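Local coordinates for protein Stk_08120 (PDB 2EJX) that probably serves as a fatty acid carrier, as a member of a thermoacidophile-specific family with a Bet v 1-like fold, at residues F29-P32 / Q33-G37; G53-L56 / A57-Y60; I129-L132 / E133-R137. One frame throughout, in Å; residues are numbered along the deposited sequence.

The three contacts follow one another along the chain, and each is local. Contact 1 is the end of helix 27-34 and the loop after it, contact 2 the turn of the hairpin made by strands 48-55 and 58-69, and contact 3 the final turns of helix 105-137. The centre of contact 1 lies about 5 Å from the centre of the chain, about 13 Å from the centre of contact 2 and about 16 Å from that of contact 3. Contacts 2 and 3 stay apart, about 17 Å between nearest atoms. Helix 27-34 packs on the long C-terminal helix through Phe29, which meets Ile129 and Glu133, while the loop after it is fastened to the hairpin by Pro36, whose O is bonded to Tyr60 OH.

Contact 1 (F29-P32 / Q33-G37); sequences FTIP and QIFPG
The Phe29 ring carries the aliphatic stem of Gln33 on one face: Gln33 CG stands 4.0 Å from the Phe29 ring centroid and close to the ring normal, a CH-pi contact one helical turn along. Phe29 reaches that position because its CG is anti to the backbone N (chi1 175°) and lies beside its own carbonyl carbon, on the side of the following turn. The ring also meets Phe24 edge-to-face and packs on Ile129 of helix 105-137, a setting in which a large apolar group fits well. One residue further on, Thr30 and Ile34 lie side by side, with Thr30 CG2 3.6 Å from Ile34 CD1. The threonine turns this methyl to the isoleucine while its hydroxyl is bonded to Phe24 O, and both side chains lean on Leu86 of strand 82-92. Ile31 and Phe35 run alongside each other too, Ile31 CD1 coming obliquely to the Phe35 ring, 4.0 Å from Phe35 CE1. Were Phe35 an alanine, Ile31 CD1 would probably lose this neighbour and a gap would open beside Tyr77, whose ring meets Phe35 edge-to-face. The backbone ends the helix here. Ile31 O takes two N-H groups: Phe35 N at 2.9 Å lies in its carbonyl plane, whereas Ile34 N, at 3.3 Å, comes from above it. Pro32 has no N-H to give to the preceding turn, and the helix kinks there. Phe35 is the first residue to leave helical angles, with psi at 151°, and one water donates to both Pro32 O (2.6 Å) and Phe35 O (2.7 Å), bridging the departing chain. Such a short helix, packed on the long C-terminal helix and followed by a loop leading into the sheet, is characteristic of the Bet v 1-like helix-grip fold.

Contact 2 (G53-L56 / A57-Y60); sequences GKFL and AFSY
Gly53 and Tyr60 face each other across an antiparallel hairpin and form the hydrogen-bonded pair farther from the turn of the two in 53-60. Gly53 N gives to Tyr60 O, and Tyr60 N returns a bond to Gly53 O at 2.8 Å. Phe55 and Phe58 repeat the exchange beside the turn, where Phe58 N reaches Phe55 O at 2.9 Å from above the carbonyl plane. Between these pairs the backbones add CA-H...O contacts, as from Lys54 CA to Phe58 O. Leu56 and Ala57 form the corners of a type II' turn; Leu56, at the position glycine usually takes, has a positive phi (49°), uncommon for a residue with a side chain. Aromatic contacts fill the face bearing Phe55, Phe58 and Tyr60. With chi1 at 64°, Tyr60 swings its ring over Gly53, whose CA is 4.0 Å from the ring centroid; a beta-carbon there would run into Tyr60 OH, consistent with glycine at this place. The phenol end bonds to Pro36 O. Tyr60 CE2 touches the edge of the Phe55 ring, 3.8 Å from Phe55 CD2. At the turn Leu56 CB lies 3.9 Å from Phe58 CD2, with Leu110 of helix 105-137 alongside. On the other face the extended Lys54 chain runs past Ser59 OG. The chemistry divides accordingly: polar residues suit the exposed face, while aromatic ones pack toward helix 105-137 and the loop at Phe35 and Pro36, the Tyr60 ring covering the Gly53 backbone.

Contact 3 (I129-L132 / E133-R137); sequences IIRL and ERIKR
Ile130 CG2 rests against the alkyl part of Arg134, 3.9 Å from Arg134 CD, where the two side chains cross at a slant. This is the tight side: Ile130 is buried against Val20 and Ile23 of helix 17-24, and Arg134 suits the border because its methylenes pack while its guanidinium reaches on to Gln15 and the C-terminal carboxylate of Ile139. Regular i to i+4 backbone bonds carry the turns, among them Arg134 N to Ile130 O at 2.8 Å. These are the last turns of helix 105-137, the long C-terminal helix of the Bet v 1-like fold, here lying against the two short helices. Beside the Phe29 ring, Glu133 bends at chi2 (-64°) and brings OE1 to Arg137 NE at 2.8 Å. Arg137 NE meets this oxygen from its anti side, with the carboxylate close to the guanidinium plane; Lys136 NZ adds a weaker salt bridge to Glu133 OE1 at 3.0 Å, and Arg137 NH1 pairs with Asp26. The solvent side is looser: Leu132 and Ile135 are exposed, with Leu132 CD2 4.4 Å from Ile135 CD1. One local touch on that surface brings Arg131 NH1 to 3.7 Å from Ile135 CD1.

Contact 1 (F29-P32 / Q33-G37)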
ATOM      1  N   PHE A  29       7.018  -1.476   2.697  1.00 24.79           N
ATOM      2  CA  PHE A  29       6.760  -0.075   2.353  1.00 24.85           C
ATOM      3  C   PHE A  29       5.274   0.209   2.339  1.00 24.23           C
ATOM      4  O   PHE A  29       4.738   1.015   3.158  1.00 26.04           O
ATOM      5  CB  PHE A  29       7.386   0.293   0.981  1.00 24.40           C
ATOM      6  CG  PHE A  29       7.039   1.693   0.515  1.00 23.56           C
ATOM      7  CD1 PHE A  29       7.691   2.822   1.088  1.00 26.77           C
ATOM      8  CD2 PHE A  29       6.077   1.909  -0.455  1.00 25.15           C
ATOM      9  CE1 PHE A  29       7.359   4.137   0.696  1.00 25.02           C
ATOM     10  CE2 PHE A  29       5.722   3.237  -0.877  1.00 23.63           C
ATOM     11  CZ  PHE A  29       6.381   4.363  -0.315  1.00 24.22           C
ATOM     12  N   THR A  30       4.596  -0.539   1.465  1.00 25.23           N
ATOM     13  CA  THR A  30       3.238  -0.231   1.011  1.00 24.13           C
ATOM     14  C   THR A  30       2.194  -0.374   2.123  1.00 24.07           C
ATOM     15  O   THR A  30       1.308   0.472   2.237  1.00 23.62           O
ATOM     16  CB  THR A  30       2.894  -1.094  -0.199  1.00 25.23           C
ATOM     17  OG1 THR A  30       3.817  -0.793  -1.262  1.00 23.66           O
ATOM     18  CG2 THR A  30       1.459  -0.853  -0.686  1.00 23.76           C
ATOM     19  N   ILE A  31       2.288  -1.428   2.934  1.00 24.67           N
ATOM     20  CA  ILE A  31       1.257  -1.693   3.941  1.00 24.69           C
ATOM     21  C   ILE A  31       1.243  -0.640   5.064  1.00 25.32           C
ATOM     22  O   ILE A  31       0.188  -0.098   5.356  1.00 25.25           O
ATOM     23  CB  ILE A  31       1.308  -3.195   4.475  1.00 24.25           C
ATOM     24  CG1 ILE A  31       1.180  -4.185   3.313  1.00 26.69           C
ATOM     25  CG2 ILE A  31       0.260  -3.469   5.504  1.00 22.48           C
ATOM     26  CD1 ILE A  31      -0.089  -4.106   2.557  1.00 27.02           C
ATOM     27  N   PRO A  32       2.406  -0.333   5.705  1.00 25.65           N
ATOM     28  CA  PRO A  32       2.388   0.734   6.706  1.00 26.26           C
ATOM     29  C   PRO A  32       2.000   2.105   6.129  1.00 25.80           C
ATOM     30  O   PRO A  32       1.370   2.914   6.818  1.00 26.45           O
ATOM     31  CB  PRO A  32       3.833   0.746   7.221  1.00 27.74           C
ATOM     32  CG  PRO A  32       4.324  -0.674   6.903  1.00 26.58           C
ATOM     33  CD  PRO A  32       3.743  -0.944   5.602  1.00 25.30           C
ATOM     34  N   GLN A  33       2.319   2.336   4.870  1.00 25.71           N
ATOM     35  CA  GLN A  33       1.977   3.627   4.218  1.00 25.18           C
ATOM     36  C   GLN A  33       0.492   3.827   3.982  1.00 26.33           C
ATOM     37  O   GLN A  33       0.031   4.979   4.006  1.00 25.64           O
ATOM     38  CB  GLN A  33       2.714   3.824   2.894  1.00 25.64           C
ATOM     39  CG  GLN A  33       4.209   4.111   2.999  1.00 27.25           C
ATOM     40  CD  GLN A  33       4.552   5.515   3.493  1.00 28.28           C
ATOM     41  OE1 GLN A  33       5.735   5.838   3.766  1.00 33.66           O
ATOM     42  NE2 GLN A  33       3.553   6.346   3.613  1.00 23.44           N
ATOM     43  N   ILE A  34      -0.228   2.716   3.725  1.00 24.61           N
ATOM     44  CA  ILE A  34      -1.631   2.789   3.251  1.00 25.34           C
ATOM     45  C   ILE A  34      -2.669   2.301   4.251  1.00 24.25           C
ATOM     46  O   ILE A  34      -3.707   2.944   4.453  1.00 23.51           O
ATOM     47  CB  ILE A  34      -1.792   2.076   1.863  1.00 26.24           C
ATOM     48  CG1 ILE A  34      -1.025   2.857   0.767  1.00 24.11           C
ATOM     49  CG2 ILE A  34      -3.285   2.004   1.427  1.00 25.70           C
ATOM     50  CD1 ILE A  34      -0.715   2.024  -0.428  1.00 24.26           C
ATOM     51  N   PHE A  35      -2.381   1.181   4.924  1.00 25.83           N
ATOM     52  CA  PHE A  35      -3.359   0.590   5.823  1.00 26.13           C
ATOM     53  C   PHE A  35      -3.541   1.458   7.075  1.00 26.62           C
ATOM     54  O   PHE A  35      -2.615   2.184   7.435  1.00 26.57           O
ATOM     55  CB  PHE A  35      -2.986  -0.859   6.159  1.00 25.70           C
ATOM     56  CG  PHE A  35      -3.512  -1.852   5.156  1.00 28.55           C
ATOM     57  CD1 PHE A  35      -3.248  -1.694   3.797  1.00 30.19           C
ATOM     58  CD2 PHE A  35      -4.322  -2.904   5.561  1.00 32.10           C
ATOM     59  CE1 PHE A  35      -3.745  -2.591   2.847  1.00 30.17           C
ATOM     60  CE2 PHE A  35      -4.846  -3.809   4.610  1.00 32.52           C
ATOM     61  CZ  PHE A  35      -4.538  -3.660   3.263  1.00 28.76           C
ATOM     62  N   PRO A  36      -4.746   1.430   7.708  1.00 26.70           N
ATOM     63  CA  PRO A  36      -4.939   2.268   8.906  1.00 26.81           C
ATOM     64  C   PRO A  36      -4.118   1.844  10.120  1.00 26.71           C
ATOM     65  O   PRO A  36      -4.287   0.727  10.611  1.00 28.32           O
ATOM     66  CB  PRO A  36      -6.438   2.133   9.236  1.00 26.84           C
ATOM     67  CG  PRO A  36      -7.052   1.359   8.128  1.00 27.56           C
ATOM     68  CD  PRO A  36      -5.972   0.674   7.338  1.00 26.89           C
ATOM     69  N   GLY A  37      -3.259   2.738  10.600  1.00 26.28           N
ATOM     70  CA  GLY A  37      -2.653   2.610  11.940  1.00 26.81           C
ATOM     71  C   GLY A  37      -1.830   1.343  12.141  1.00 26.18           C
ATOM     72  O   GLY A  37      -1.900   0.724  13.200  1.00 25.63           O
TER
HETATM   73  O   HOH W   1      -0.332   2.733   8.760  1.00 26.85           O

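Contact 2 (G53-L56 / A57-Y60)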
ATOM      1  N   GLY A  53      -2.565  -3.677  12.948  1.00 27.83           N
ATOM      2  CA  GLY A  53      -2.859  -2.279  13.097  1.00 27.67           C
ATOM      3  C   GLY A  53      -4.101  -2.075  13.966  1.00 28.70           C
ATOM      4  O   GLY A  53      -4.744  -3.035  14.397  1.00 26.62           O
ATOM      5  N   LYS A  54      -4.437  -0.807  14.159  1.00 29.07           N
ATOM      6  CA  LYS A  54      -5.665  -0.403  14.857  1.00 30.49           C
ATOM      7  C   LYS A  54      -6.210   0.919  14.301  1.00 31.26           C
ATOM      8  O   LYS A  54      -5.445   1.825  13.941  1.00 32.77           O
ATOM      9  CB  LYS A  54      -5.397  -0.300  16.349  1.00 30.57           C
ATOM     10  CG  LYS A  54      -6.602   0.109  17.212  1.00 32.96           C
ATOM     11  CD  LYS A  54      -6.263   0.079  18.666  1.00 36.83           C
ATOM     12  CE  LYS A  54      -7.542   0.105  19.501  1.00 37.98           C
ATOM     13  NZ  LYS A  54      -7.204  -0.089  20.940  1.00 40.69           N
ATOM     14  N   PHE A  55      -7.538   1.027  14.220  1.00 30.39           N
ATOM     15  CA  PHE A  55      -8.189   2.312  13.967  1.00 30.30           C
ATOM     16  C   PHE A  55      -9.487   2.306  14.773  1.00 29.88           C
ATOM     17  O   PHE A  55     -10.126   1.250  14.922  1.00 29.19           O
ATOM     18  CB  PHE A  55      -8.450   2.574  12.490  1.00 30.73           C
ATOM     19  CG  PHE A  55      -9.347   1.572  11.850  1.00 31.94           C
ATOM     20  CD1 PHE A  55     -10.701   1.825  11.703  1.00 34.66           C
ATOM     21  CD2 PHE A  55      -8.846   0.347  11.423  1.00 35.09           C
ATOM     22  CE1 PHE A  55     -11.542   0.875  11.137  1.00 33.71           C
ATOM     23  CE2 PHE A  55      -9.687  -0.613  10.843  1.00 35.16           C
ATOM     24  CZ  PHE A  55     -11.032  -0.351  10.714  1.00 36.02           C
ATOM     25  N   LEU A  56      -9.839   3.464  15.310  1.00 29.57           N
ATOM     26  CA  LEU A  56     -10.904   3.555  16.307  1.00 30.83           C
ATOM     27  C   LEU A  56     -10.652   2.487  17.389  1.00 31.22           C
ATOM     28  O   LEU A  56      -9.503   2.316  17.814  1.00 31.31           O
ATOM     29  CB  LEU A  56     -12.281   3.392  15.640  1.00 30.41           C
ATOM     30  CG  LEU A  56     -12.639   4.431  14.547  1.00 31.63           C
ATOM     31  CD1 LEU A  56     -13.864   3.949  13.815  1.00 31.77           C
ATOM     32  CD2 LEU A  56     -12.874   5.805  15.109  1.00 32.03           C
ATOM     33  N   ALA A  57     -11.691   1.762  17.813  1.00 32.03           N
ATOM     34  CA  ALA A  57     -11.519   0.703  18.816  1.00 31.64           C
ATOM     35  C   ALA A  57     -11.085  -0.650  18.252  1.00 31.42           C
ATOM     36  O   ALA A  57     -10.959  -1.626  19.002  1.00 32.22           O
ATOM     37  CB  ALA A  57     -12.790   0.545  19.670  1.00 31.34           C
ATOM     38  N   PHE A  58     -10.794  -0.703  16.952  1.00 30.19           N
ATOM     39  CA  PHE A  58     -10.630  -1.967  16.274  1.00 29.91           C
ATOM     40  C   PHE A  58      -9.209  -2.338  15.887  1.00 29.15           C
ATOM     41  O   PHE A  58      -8.710  -1.843  14.901  1.00 28.41           O
ATOM     42  CB  PHE A  58     -11.507  -1.964  15.033  1.00 29.04           C
ATOM     43  CG  PHE A  58     -12.904  -1.520  15.336  1.00 32.98           C
ATOM     44  CD1 PHE A  58     -13.719  -2.317  16.124  1.00 34.18           C
ATOM     45  CD2 PHE A  58     -13.377  -0.301  14.881  1.00 34.24           C
ATOM     46  CE1 PHE A  58     -15.021  -1.894  16.449  1.00 35.54           C
ATOM     47  CE2 PHE A  58     -14.682   0.138  15.202  1.00 32.76           C
ATOM     48  CZ  PHE A  58     -15.482  -0.667  15.982  1.00 30.93           C
ATOM     49  N   SER A  59      -8.606  -3.242  16.647  1.00 29.44           N
ATOM     50  CA  SER A  59      -7.351  -3.878  16.248  1.00 30.34           C
ATOM     51  C   SER A  59      -7.594  -4.910  15.171  1.00 29.97           C
ATOM     52  O   SER A  59      -8.630  -5.608  15.151  1.00 31.05           O
ATOM     53  CB  SER A  59      -6.707  -4.564  17.441  1.00 30.26           C
ATOM     54  OG  SER A  59      -6.388  -3.570  18.399  1.00 33.49           O
ATOM     55  N   TYR A  60      -6.622  -5.057  14.272  1.00 29.52           N
ATOM     56  CA  TYR A  60      -6.745  -6.067  13.251  1.00 28.31           C
ATOM     57  C   TYR A  60      -5.376  -6.646  12.941  1.00 28.97           C
ATOM     58  O   TYR A  60      -4.340  -6.008  13.199  1.00 28.90           O
ATOM     59  CB  TYR A  60      -7.408  -5.528  11.975  1.00 28.97           C
ATOM     60  CG  TYR A  60      -6.607  -4.455  11.291  1.00 29.48           C
ATOM     61  CD1 TYR A  60      -5.710  -4.779  10.266  1.00 29.84           C
ATOM     62  CD2 TYR A  60      -6.689  -3.123  11.711  1.00 30.23           C
ATOM     63  CE1 TYR A  60      -4.947  -3.803   9.643  1.00 29.07           C
ATOM     64  CE2 TYR A  60      -5.943  -2.127  11.085  1.00 28.07           C
ATOM     65  CZ  TYR A  60      -5.057  -2.481  10.061  1.00 30.64           C
ATOM     66  OH  TYR A  60      -4.302  -1.518   9.423  1.00 28.19           O
TER

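Contact 3 (I129-L132 / E133-R137)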
ATOM      1  N   ILE A 129       9.252  11.042  -0.210  1.00 21.88           N
ATOM      2  CA  ILE A 129       9.228   9.694   0.439  1.00 21.09           C
ATOM      3  C   ILE A 129      10.148   8.698  -0.349  1.00 20.75           C
ATOM      4  O   ILE A 129      10.986   7.961   0.212  1.00 20.92           O
ATOM      5  CB  ILE A 129       7.780   9.198   0.514  1.00 19.30           C
ATOM      6  CG1 ILE A 129       7.014   9.992   1.600  1.00 22.83           C
ATOM      7  CG2 ILE A 129       7.792   7.640   0.757  1.00 19.20           C
ATOM      8  CD1 ILE A 129       5.477   9.910   1.478  1.00 25.14           C
ATOM      9  N   ILE A 130      10.020   8.680  -1.666  1.00 19.42           N
ATOM     10  CA  ILE A 130      10.753   7.735  -2.491  1.00 20.06           C
ATOM     11  C   ILE A 130      12.224   8.087  -2.547  1.00 20.30           C
ATOM     12  O   ILE A 130      13.059   7.204  -2.605  1.00 21.07           O
ATOM     13  CB  ILE A 130      10.193   7.684  -3.928  1.00 18.54           C
ATOM     14  CG1 ILE A 130       8.729   7.145  -3.953  1.00 20.78           C
ATOM     15  CG2 ILE A 130      11.190   6.896  -4.897  1.00 21.29           C
ATOM     16  CD1 ILE A 130       8.570   5.564  -3.677  1.00 18.90           C
ATOM     17  N   ARG A 131      12.554   9.373  -2.539  1.00 21.77           N
ATOM     18  CA  ARG A 131      13.962   9.765  -2.555  1.00 22.11           C
ATOM     19  C   ARG A 131      14.688   9.181  -1.334  1.00 21.45           C
ATOM     20  O   ARG A 131      15.777   8.601  -1.449  1.00 22.22           O
ATOM     21  CB  ARG A 131      14.093  11.261  -2.549  1.00 21.80           C
ATOM     22  CG  ARG A 131      15.517  11.732  -2.712  1.00 30.03           C
ATOM     23  CD  ARG A 131      15.585  13.263  -2.720  1.00 37.14           C
ATOM     24  NE  ARG A 131      15.179  13.796  -1.425  1.00 41.69           N
ATOM     25  CZ  ARG A 131      15.987  13.916  -0.378  1.00 42.15           C
ATOM     26  NH1 ARG A 131      17.263  13.564  -0.466  1.00 42.89           N
ATOM     27  NH2 ARG A 131      15.511  14.383   0.762  1.00 43.17           N
ATOM     28  N   LEU A 132      14.073   9.348  -0.182  1.00 21.34           N
ATOM     29  CA  LEU A 132      14.587   8.733   1.065  1.00 21.72           C
ATOM     30  C   LEU A 132      14.625   7.192   1.028  1.00 21.19           C
ATOM     31  O   LEU A 132      15.604   6.596   1.507  1.00 21.82           O
ATOM     32  CB  LEU A 132      13.755   9.243   2.264  1.00 21.63           C
ATOM     33  CG  LEU A 132      14.031  10.706   2.581  1.00 23.07           C
ATOM     34  CD1 LEU A 132      13.049  11.176   3.676  1.00 23.53           C
ATOM     35  CD2 LEU A 132      15.472  10.942   3.058  1.00 23.23           C
ATOM     36  N   GLU A 133      13.576   6.551   0.492  1.00 21.01           N
ATOM     37  CA  GLU A 133      13.594   5.087   0.299  1.00 21.74           C
ATOM     38  C   GLU A 133      14.775   4.659  -0.566  1.00 21.98           C
ATOM     39  O   GLU A 133      15.454   3.709  -0.276  1.00 21.01           O
ATOM     40  CB  GLU A 133      12.248   4.587  -0.308  1.00 22.63           C
ATOM     41  CG  GLU A 133      11.066   4.650   0.692  1.00 20.90           C
ATOM     42  CD  GLU A 133      11.298   3.694   1.888  1.00 26.96           C
ATOM     43  OE1 GLU A 133      11.996   2.659   1.768  1.00 25.59           O
ATOM     44  OE2 GLU A 133      10.782   4.014   2.958  1.00 29.98           O
ATOM     45  N   ARG A 134      14.999   5.372  -1.654  1.00 21.70           N
ATOM     46  CA  ARG A 134      16.113   5.057  -2.540  1.00 22.01           C
ATOM     47  C   ARG A 134      17.497   5.160  -1.893  1.00 23.54           C
ATOM     48  O   ARG A 134      18.422   4.384  -2.213  1.00 24.92           O
ATOM     49  CB  ARG A 134      16.029   5.982  -3.737  1.00 20.74           C
ATOM     50  CG  ARG A 134      14.894   5.561  -4.651  1.00 18.81           C
ATOM     51  CD  ARG A 134      14.913   6.418  -5.932  1.00 19.94           C
ATOM     52  NE  ARG A 134      15.949   5.921  -6.837  1.00 23.88           N
ATOM     53  CZ  ARG A 134      16.093   6.293  -8.112  1.00 26.64           C
ATOM     54  NH1 ARG A 134      15.275   7.195  -8.615  1.00 28.07           N
ATOM     55  NH2 ARG A 134      17.062   5.760  -8.879  1.00 27.31           N
ATOM     56  N   ILE A 135      17.659   6.144  -1.022  1.00 24.42           N
ATOM     57  CA  ILE A 135      18.950   6.370  -0.358  1.00 25.23           C
ATOM     58  C   ILE A 135      19.177   5.157   0.549  1.00 26.00           C
ATOM     59  O   ILE A 135      20.263   4.537   0.545  1.00 26.86           O
ATOM     60  CB  ILE A 135      19.015   7.714   0.451  1.00 25.60           C
ATOM     61  CG1 ILE A 135      19.081   8.933  -0.476  1.00 24.58           C
ATOM     62  CG2 ILE A 135      20.291   7.727   1.348  1.00 23.52           C
ATOM     63  CD1 ILE A 135      18.694  10.239   0.211  1.00 26.58           C
ATOM     64  N   LYS A 136      18.132   4.763   1.268  1.00 25.49           N
ATOM     65  CA  LYS A 136      18.240   3.646   2.225  1.00 26.59           C
ATOM     66  C   LYS A 136      18.403   2.303   1.516  1.00 26.75           C
ATOM     67  O   LYS A 136      19.174   1.439   1.971  1.00 27.04           O
ATOM     68  CB  LYS A 136      17.029   3.618   3.141  1.00 26.15           C
ATOM     69  CG  LYS A 136      16.981   2.405   4.064  1.00 32.11           C
ATOM     70  CD  LYS A 136      15.542   2.191   4.624  1.00 38.89           C
ATOM     71  CE  LYS A 136      14.536   1.863   3.503  1.00 41.76           C
ATOM     72  NZ  LYS A 136      13.344   1.044   3.952  1.00 41.88           N
ATOM     73  N   ARG A 137      17.678   2.108   0.412  1.00 26.95           N
ATOM     74  CA  ARG A 137      17.735   0.829  -0.348  1.00 25.89           C
ATOM     75  C   ARG A 137      18.885   0.704  -1.316  1.00 27.04           C
ATOM     76  O   ARG A 137      19.133  -0.413  -1.834  1.00 27.40           O
ATOM     77  CB  ARG A 137      16.402   0.577  -1.116  1.00 26.08           C
ATOM     78  CG  ARG A 137      15.229   0.505  -0.234  1.00 25.84           C
ATOM     79  CD  ARG A 137      13.914   0.793  -0.975  1.00 27.34           C
ATOM     80  NE  ARG A 137      12.769   0.715  -0.050  1.00 27.10           N
ATOM     81  CZ  ARG A 137      12.074  -0.399   0.220  1.00 25.05           C
ATOM     82  NH1 ARG A 137      12.358  -1.542  -0.387  1.00 24.56           N
ATOM     83  NH2 ARG A 137      11.072  -0.359   1.093  1.00 25.65           N
TER
HETATM   84  O   HOH W   2      10.719   7.455   3.049  1.00 26.79           O